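Local coordinates for protein putative pyrroline carboxylate reductase (PDB 2AHR) that probably catalyses the NAD(P)H-dependent reduction of 1-pyrroline-5-carboxylate to L-proline, the last step of proline biosynthesis, at residues Ser214-Asp217 against Phe218-Ala221. Residues are numbered along the deposited sequence; the frame is centred on the assembly and turned at random.
Sequences SPHD and FIDA
Phe218 and Ser214 meet one turn apart at the start of helix 215-222. Phe218 N donates to Ser214 O at 3.1 Å, and the same carbonyl oxygen lies at the edge of the Phe218 ring, 3.3 Å from CD2. Phe218 CG stands beside its own backbone N (chi1 -84°), which swings the ring back toward this first turn. The ring also packs on Leu208 of helix 190-210 and meets Tyr173 of a second subunit.

On another side of the helix, His216 and Ile219 run side by side and point the same way. Ile219 CD1 reaches His216 ND1 at 3.8 Å. The extended Ile219 chain (chi2 164°) also runs past the outer end of the Pro215 carbonyl, with CG1 3.4 Å from Pro215 O. The imidazole stacks on His216 of a third subunit.

Two waters link side chains along the helix. One lies 2.9 Å from His216 ND1 and bonds weakly to Asp220 OD1, which has a stronger partner in Lys190 of a fourth subunit. The other donates to both Asp217 OD1 and Asp220 OD2, and so bridges two carboxylates of like charge.

Ser214 is the N-cap. Its OG accepts from Asp217 N at 3.1 Å, while Asp217 OD2 accepts from Ser214 N on its anti side, well out of the carboxylate plane. Asp217 thus uses one carboxylate oxygen for the cap and the other for the water. These reciprocal bonds form a capping box, here starting a short helix of the dimerisation region whose Ala221 touches an NADP that is not bound to this chain.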
loop_
_atom_site.group_PDB
_atom_site.type_symbol
_atom_site.label_atom_id
_atom_site.label_comp_id
_atom_site.label_asym_id
_atom_site.label_seq_id
_atom_site.Cartn_x
_atom_site.Cartn_y
_atom_site.Cartn_z
ATOM N N SER E 214 25.881 -10.306 19.934
ATOM C CA SER E 214 25.278 -9.308 19.048
ATOM C C SER E 214 23.814 -9.035 19.437
ATOM O O SER E 214 23.219 -9.810 20.191
ATOM C CB SER E 214 25.355 -9.785 17.595
ATOM O OG SER E 214 24.485 -10.887 17.356
ATOM N N PRO E 215 23.230 -7.927 18.935
ATOM C CA PRO E 215 21.773 -7.712 19.066
ATOM C C PRO E 215 20.905 -8.903 18.610
ATOM O O PRO E 215 19.959 -9.270 19.323
ATOM C CB PRO E 215 21.526 -6.477 18.196
ATOM C CG PRO E 215 22.823 -5.711 18.276
ATOM C CD PRO E 215 23.892 -6.788 18.259
ATOM N N HIS E 216 21.232 -9.529 17.475
ATOM C CA HIS E 216 20.502 -10.722 17.035
ATOM C C HIS E 216 20.700 -11.960 17.907
ATOM O O HIS E 216 19.778 -12.750 18.052
ATOM C CB HIS E 216 20.760 -11.050 15.567
ATOM C CG HIS E 216 19.942 -10.225 14.623
ATOM N ND1 HIS E 216 18.569 -10.321 14.552
ATOM C CD2 HIS E 216 20.301 -9.280 13.722
ATOM C CE1 HIS E 216 18.112 -9.469 13.650
ATOM N NE2 HIS E 216 19.142 -8.826 13.128
ATOM N N ASP E 217 21.887 -12.119 18.490
ATOM C CA ASP E 217 22.132 -13.155 19.499
ATOM C C ASP E 217 21.159 -12.991 20.665
ATOM O O ASP E 217 20.543 -13.964 21.107
ATOM C CB ASP E 217 23.574 -13.104 20.045
ATOM C CG ASP E 217 24.618 -13.549 19.032
ATOM O OD1 ASP E 217 24.309 -14.373 18.132
ATOM O OD2 ASP E 217 25.767 -13.069 19.150
ATOM N N PHE E 218 21.031 -11.768 21.178
ATOM C CA PHE E 218 20.084 -11.517 22.242
ATOM C C PHE E 218 18.652 -11.835 21.840
ATOM O O PHE E 218 17.907 -12.452 22.593
ATOM C CB PHE E 218 20.186 -10.069 22.735
ATOM C CG PHE E 218 21.269 -9.861 23.747
ATOM C CD1 PHE E 218 21.050 -10.183 25.091
ATOM C CD2 PHE E 218 22.511 -9.339 23.370
ATOM C CE1 PHE E 218 22.056 -10.012 26.055
ATOM C CE2 PHE E 218 23.526 -9.156 24.337
ATOM C CZ PHE E 218 23.289 -9.497 25.675
ATOM N N ILE E 219 18.259 -11.382 20.657
ATOM C CA ILE E 219 16.923 -11.655 20.121
ATOM C C ILE E 219 16.622 -13.146 20.073
ATOM O O ILE E 219 15.561 -13.554 20.495
ATOM C CB ILE E 219 16.714 -11.003 18.729
ATOM C CG1 ILE E 219 16.645 -9.481 18.868
ATOM C CG2 ILE E 219 15.436 -11.564 18.043
ATOM C CD1 ILE E 219 16.833 -8.723 17.547
ATOM N N ASP E 220 17.554 -13.964 19.594
ATOM C CA ASP E 220 17.364 -15.411 19.652
ATOM C C ASP E 220 17.154 -15.886 21.094
ATOM O O ASP E 220 16.301 -16.737 21.342
ATOM C CB ASP E 220 18.565 -16.164 19.083
ATOM C CG ASP E 220 18.669 -16.074 17.560
ATOM O OD1 ASP E 220 17.636 -16.031 16.853
ATOM O OD2 ASP E 220 19.821 -16.063 17.075
ATOM N N ALA E 221 17.939 -15.346 22.036
ATOM C CA ALA E 221 17.822 -15.747 23.447
ATOM C C ALA E 221 16.452 -15.391 24.025
ATOM O O ALA E 221 15.869 -16.184 24.756
ATOM C CB ALA E 221 18.953 -15.128 24.311
HETATM O O HOH W 1 17.839 -12.990 15.478
HETATM O O HOH W 2 22.333 -16.985 17.991
#